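Local coordinates for glycoside hydrolase family 43 (Halothermothrix orenii, PDB 4QQS), which has alpha-L-arabinofuranosidase activity and, as a family-43 glycoside hydrolase, probably takes part in the breakdown of xylan, at residues N64-V76 against T86-A99. Numbering follows the deposited sequence. Where two conformers were deposited one is given.
With NA (sodium ion), chain D.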
loop_
_atom_site.group_PDB
_atom_site.type_symbol
_atom_site.label_atom_id
_atom_site.label_comp_id
_atom_site.label_asym_id
_atom_site.label_seq_id
_atom_site.Cartn_x
_atom_site.Cartn_y
_atom_site.Cartn_z
ATOM N N ASN A 64 -9.983 19.045 10.021
ATOM C CA ASN A 64 -8.935 18.086 10.366
ATOM C C ASN A 64 -8.042 18.679 11.453
ATOM O O ASN A 64 -8.539 18.967 12.529
ATOM C CB ASN A 64 -8.203 17.627 9.112
ATOM C CG ASN A 64 -9.103 16.799 8.224
ATOM O OD1 ASN A 64 -10.062 16.194 8.714
ATOM N ND2 ASN A 64 -8.834 16.786 6.930
ATOM N N GLY A 65 -6.754 18.862 11.195
ATOM C CA GLY A 65 -5.841 19.441 12.161
ATOM C C GLY A 65 -4.913 18.456 12.846
ATOM O O GLY A 65 -3.967 18.861 13.502
ATOM N N TRP A 66 -5.156 17.162 12.687
ATOM C CA TRP A 66 -4.370 16.134 13.346
ATOM C C TRP A 66 -3.154 15.747 12.514
ATOM O O TRP A 66 -3.224 15.664 11.293
ATOM C CB TRP A 66 -5.238 14.894 13.609
ATOM C CG TRP A 66 -4.492 13.854 14.358
ATOM C CD1 TRP A 66 -4.301 13.801 15.707
ATOM C CD2 TRP A 66 -3.781 12.737 13.812
ATOM N NE1 TRP A 66 -3.533 12.721 16.035
ATOM C CE2 TRP A 66 -3.192 12.053 14.891
ATOM C CE3 TRP A 66 -3.588 12.243 12.514
ATOM C CZ2 TRP A 66 -2.426 10.913 14.717
ATOM C CZ3 TRP A 66 -2.825 11.099 12.346
ATOM C CH2 TRP A 66 -2.255 10.448 13.442
ATOM N N GLY A 67 -2.048 15.483 13.195
ATOM C CA GLY A 67 -0.820 15.033 12.570
ATOM C C GLY A 67 0.114 16.198 12.351
ATOM O O GLY A 67 -0.318 17.269 11.930
ATOM N N THR A 68 1.397 16.003 12.641
ATOM C CA THR A 68 2.363 17.098 12.598
ATOM C C THR A 68 3.285 17.062 11.382
ATOM O O THR A 68 3.770 18.108 10.950
ATOM C CB THR A 68 3.243 17.148 13.863
ATOM O OG1 THR A 68 4.060 15.975 13.939
ATOM C CG2 THR A 68 2.391 17.256 15.110
ATOM N N GLU A 69 3.517 15.869 10.853
ATOM C CA GLU A 69 4.472 15.628 9.787
ATOM C C GLU A 69 4.397 14.143 9.470
ATOM O O GLU A 69 3.659 13.401 10.123
ATOM C CB GLU A 69 5.895 16.009 10.225
ATOM C CG GLU A 69 6.392 15.214 11.426
ATOM C CD GLU A 69 7.819 15.536 11.829
ATOM O OE1 GLU A 69 8.573 16.104 11.008
ATOM O OE2 GLU A 69 8.193 15.198 12.969
ATOM N N ASP A 70 5.167 13.719 8.476
ATOM C CA ASP A 70 5.285 12.299 8.138
ATOM C C ASP A 70 3.928 11.672 7.779
ATOM O O ASP A 70 3.575 10.585 8.239
ATOM C CB ASP A 70 5.976 11.522 9.265
ATOM C CG ASP A 70 7.428 11.953 9.475
ATOM O OD1 ASP A 70 8.140 12.195 8.470
ATOM O OD2 ASP A 70 7.862 12.040 10.645
ATOM N N PHE A 71 3.198 12.364 6.911
ATOM C CA PHE A 71 1.937 11.867 6.363
ATOM C C PHE A 71 2.246 10.835 5.285
ATOM O O PHE A 71 2.752 11.196 4.217
ATOM C CB PHE A 71 1.105 13.030 5.792
ATOM C CG PHE A 71 0.468 13.884 6.851
ATOM C CD1 PHE A 71 1.179 14.906 7.475
ATOM C CD2 PHE A 71 -0.843 13.668 7.248
ATOM C CE1 PHE A 71 0.589 15.665 8.459
ATOM C CE2 PHE A 71 -1.424 14.436 8.235
ATOM C CZ PHE A 71 -0.703 15.426 8.832
ATOM N N TRP A 72 1.969 9.560 5.579
ATOM C CA TRP A 72 2.356 8.460 4.702
ATOM C C TRP A 72 1.210 7.525 4.362
ATOM O O TRP A 72 0.328 7.250 5.184
ATOM C CB TRP A 72 3.455 7.582 5.335
ATOM C CG TRP A 72 4.715 8.268 5.723
ATOM C CD1 TRP A 72 5.187 9.469 5.278
ATOM C CD2 TRP A 72 5.662 7.787 6.679
ATOM N NE1 TRP A 72 6.378 9.767 5.911
ATOM C CE2 TRP A 72 6.683 8.752 6.785
ATOM C CE3 TRP A 72 5.742 6.636 7.460
ATOM C CZ2 TRP A 72 7.774 8.593 7.641
ATOM C CZ3 TRP A 72 6.822 6.487 8.314
ATOM C CH2 TRP A 72 7.819 7.460 8.401
ATOM N N ALA A 73 1.310 6.989 3.147
ATOM C CA ALA A 73 0.659 5.753 2.687
ATOM C C ALA A 73 -0.852 5.715 2.904
ATOM O O ALA A 73 -1.369 4.887 3.661
ATOM C CB ALA A 73 1.356 4.529 3.278
ATOM N N PRO A 74 -1.568 6.586 2.187
ATOM C CA PRO A 74 -3.023 6.626 2.266
ATOM C C PRO A 74 -3.649 5.481 1.484
ATOM O O PRO A 74 -3.137 5.108 0.424
ATOM C CB PRO A 74 -3.355 7.956 1.596
ATOM C CG PRO A 74 -2.307 8.091 0.547
ATOM C CD PRO A 74 -1.044 7.534 1.192
ATOM N N GLU A 75 -4.760 4.956 1.975
ATOM C CA GLU A 75 -5.530 3.969 1.224
ATOM C C GLU A 75 -6.993 4.307 1.376
ATOM O O GLU A 75 -7.419 4.740 2.444
ATOM C CB GLU A 75 -5.286 2.567 1.729
ATOM C CG GLU A 75 -3.874 2.092 1.593
ATOM C CD GLU A 75 -3.799 0.552 1.586
ATOM O OE1 GLU A 75 -4.847 -0.120 1.606
ATOM O OE2 GLU A 75 -2.692 -0.001 1.568
ATOM N N VAL A 76 -7.752 4.103 0.304
ATOM C CA VAL A 76 -9.153 4.482 0.257
ATOM C C VAL A 76 -10.030 3.325 -0.216
ATOM O O VAL A 76 -9.774 2.745 -1.268
ATOM C CB VAL A 76 -9.341 5.693 -0.677
ATOM C CG1 VAL A 76 -10.798 6.095 -0.761
ATOM C CG2 VAL A 76 -8.497 6.869 -0.198
ATOM N N THR A 86 -7.618 5.472 5.243
ATOM C CA THR A 86 -6.663 5.298 6.319
ATOM C C THR A 86 -5.352 5.939 5.907
ATOM O O THR A 86 -5.035 6.037 4.719
ATOM C CB THR A 86 -6.418 3.806 6.645
ATOM O OG1 THR A 86 -6.099 3.096 5.444
ATOM C CG2 THR A 86 -7.633 3.175 7.299
ATOM N N TYR A 87 -4.587 6.372 6.898
ATOM C CA TYR A 87 -3.275 6.946 6.667
ATOM C C TYR A 87 -2.552 6.974 7.993
ATOM O O TYR A 87 -3.158 6.726 9.039
ATOM C CB TYR A 87 -3.372 8.356 6.078
ATOM C CG TYR A 87 -4.006 9.418 6.959
ATOM C CD1 TYR A 87 -5.383 9.605 6.992
ATOM C CD2 TYR A 87 -3.224 10.268 7.732
ATOM C CE1 TYR A 87 -5.960 10.614 7.749
ATOM C CE2 TYR A 87 -3.788 11.277 8.491
ATOM C CZ TYR A 87 -5.156 11.446 8.498
ATOM O OH TYR A 87 -5.679 12.471 9.256
ATOM N N SER A 88 -1.271 7.341 7.979
ATOM C CA SER A 88 -0.571 7.585 9.226
ATOM C C SER A 88 0.130 8.931 9.182
ATOM O O SER A 88 0.423 9.465 8.115
ATOM C CB SER A 88 0.401 6.448 9.567
ATOM O OG SER A 88 1.435 6.334 8.609
ATOM N N ALA A 89 0.373 9.467 10.367
ATOM C CA ALA A 89 1.154 10.684 10.538
ATOM C C ALA A 89 1.750 10.651 11.932
ATOM O O ALA A 89 1.348 9.856 12.784
ATOM C CB ALA A 89 0.285 11.937 10.350
ATOM N N ARG A 90 2.701 11.547 12.183
ATOM C CA ARG A 90 3.312 11.656 13.497
ATOM C C ARG A 90 2.462 12.548 14.401
ATOM O O ARG A 90 2.102 13.663 14.035
ATOM C CB ARG A 90 4.744 12.211 13.405
ATOM C CG ARG A 90 5.558 11.947 14.665
ATOM C CD ARG A 90 7.028 12.289 14.497
ATOM N NE ARG A 90 7.665 11.564 13.403
ATOM C CZ ARG A 90 8.133 10.322 13.469
ATOM N NH1 ARG A 90 8.032 9.607 14.581
ATOM N NH2 ARG A 90 8.687 9.773 12.392
ATOM N N ASP A 91 2.132 12.040 15.581
ATOM C CA ASP A 91 1.324 12.800 16.526
ATOM C C ASP A 91 2.245 13.701 17.353
ATOM O O ASP A 91 3.476 13.633 17.251
ATOM C CB ASP A 91 0.533 11.850 17.428
ATOM C CG ASP A 91 -0.792 12.435 17.902
ATOM O OD1 ASP A 91 -1.004 13.665 17.798
ATOM O OD2 ASP A 91 -1.637 11.642 18.377
ATOM N N ASN A 92 1.645 14.549 18.181
ATOM C CA ASN A 92 2.406 15.479 19.008
ATOM C C ASN A 92 3.367 14.786 19.965
ATOM O O ASN A 92 4.404 15.346 20.325
ATOM C CB ASN A 92 1.454 16.383 19.787
ATOM C CG ASN A 92 0.732 17.354 18.889
ATOM O OD1 ASN A 92 1.358 18.132 18.167
ATOM N ND2 ASN A 92 -0.589 17.296 18.900
ATOM N N ASP A 93 3.028 13.562 20.356
ATOM C CA ASP A 93 3.858 12.792 21.270
ATOM C C ASP A 93 5.024 12.092 20.583
ATOM O O ASP A 93 5.794 11.390 21.233
ATOM C CB ASP A 93 3.020 11.790 22.066
ATOM C CG ASP A 93 2.321 10.745 21.196
ATOM O OD1 ASP A 93 2.585 10.641 19.974
ATOM O OD2 ASP A 93 1.490 10.005 21.770
ATOM N N GLY A 94 5.153 12.286 19.274
ATOM C CA GLY A 94 6.260 11.732 18.520
ATOM C C GLY A 94 6.045 10.349 17.930
ATOM O O GLY A 94 6.901 9.862 17.205
ATOM N N HIS A 95 4.930 9.703 18.250
ATOM C CA HIS A 95 4.642 8.382 17.696
ATOM C C HIS A 95 3.874 8.488 16.383
ATOM O O HIS A 95 3.003 9.345 16.243
ATOM C CB HIS A 95 3.804 7.549 18.681
ATOM C CG HIS A 95 4.452 7.346 20.011
ATOM N ND1 HIS A 95 5.623 6.638 20.170
ATOM C CD2 HIS A 95 4.079 7.742 21.250
ATOM C CE1 HIS A 95 5.946 6.614 21.451
ATOM N NE2 HIS A 95 5.026 7.279 22.128
ATOM N N LEU A 96 4.210 7.633 15.426
ATOM C CA LEU A 96 3.422 7.492 14.201
ATOM C C LEU A 96 2.156 6.716 14.520
ATOM O O LEU A 96 2.231 5.671 15.167
ATOM C CB LEU A 96 4.205 6.738 13.132
ATOM C CG LEU A 96 5.526 7.401 12.735
ATOM C CD1 LEU A 96 6.326 6.480 11.845
ATOM C CD2 LEU A 96 5.286 8.739 12.063
ATOM N N LYS A 97 1.001 7.198 14.075
ATOM C CA LYS A 97 -0.268 6.535 14.356
ATOM C C LYS A 97 -1.131 6.524 13.114
ATOM O O LYS A 97 -1.050 7.409 12.257
ATOM C CB LYS A 97 -1.007 7.235 15.501
ATOM C CG LYS A 97 -0.161 7.421 16.758
ATOM C CD LYS A 97 -0.883 8.189 17.859
ATOM C CE LYS A 97 0.088 8.561 18.961
ATOM N NZ LYS A 97 -0.538 9.455 19.973
ATOM N N ILE A 98 -1.963 5.493 13.039
ATOM C CA ILE A 98 -2.954 5.367 11.987
ATOM C C ILE A 98 -4.179 6.210 12.336
ATOM O O ILE A 98 -4.554 6.315 13.512
ATOM C CB ILE A 98 -3.273 3.881 11.801
ATOM C CG1 ILE A 98 -2.058 3.213 11.150
ATOM C CG2 ILE A 98 -4.542 3.649 10.981
ATOM C CD1 ILE A 98 -1.997 1.720 11.375
ATOM N N ALA A 99 -4.765 6.823 11.308
ATOM C CA ALA A 99 -5.981 7.610 11.405
ATOM C C ALA A 99 -6.969 7.152 10.338
ATOM O O ALA A 99 -6.585 6.588 9.308
ATOM C CB ALA A 99 -5.669 9.084 11.214
HETATM NA NA NA D . -0.634 0.291 1.384
HETATM O O HOH W 1 -5.396 15.329 9.695
HETATM O O HOH W 2 -1.307 15.726 15.858
HETATM O O HOH W 3 3.427 8.031 9.117
HETATM O O HOH W 4 0.579 4.851 6.652
HETATM O O HOH W 5 -3.357 3.500 5.140
HETATM O O HOH W 6 -0.837 1.742 3.088
HETATM O O HOH W 7 -8.415 2.261 3.736
HETATM O O HOH W 8 0.553 -1.533 -0.040
HETATM O O HOH W 9 -1.097 1.537 -0.317
HETATM O O HOH W 10 -0.287 -1.078 3.292
#
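One face of the Phe71 ring is taken by Ala89, whose CB stands 3.7 Å from the ring centroid and 13° off its normal, a CH-pi contact. At the edge of the Trp66 indole, Tyr87 CE2 and Lys97 O lie in its plane, and a weak bond runs from NE1 to Asp91 OD2 (3.2 Å). With CG anti to the backbone N (chi1 -176°), Trp66 passes Ala89 of strand 82-90 (CZ3 to Ala89 CB 3.8 Å) to set CZ3 against Ala99 CB on strand 96-103. Strands 72-79 and 82-90 form an antiparallel hairpin in one blade of the five-bladed propeller; hydrogen-bonded pairs Trp72-Ser88 and Glu75-Thr86 differ in register by one residue, defining a beta bulge. The Arg90 guanidinium carries Leu96 CD2 over one face; at its edge NE and NH2 both grip Asp70 OD2, at 2.8 and 3.0 Å respectively, with the carboxylate turned 85° to it. NH1 bonds Gly94 O, so three N-H groups fix the plane's rotation. A lysine at Arg90 would probably lose this side-on grip, leaving Asp70 less firmly held and Gly94 O without its NH1 donor. Beyond the bulge, Glu75 OE2 binds sodium at 2.1 Å, with His256 as a second protein ligand, while OE1 bonds His128.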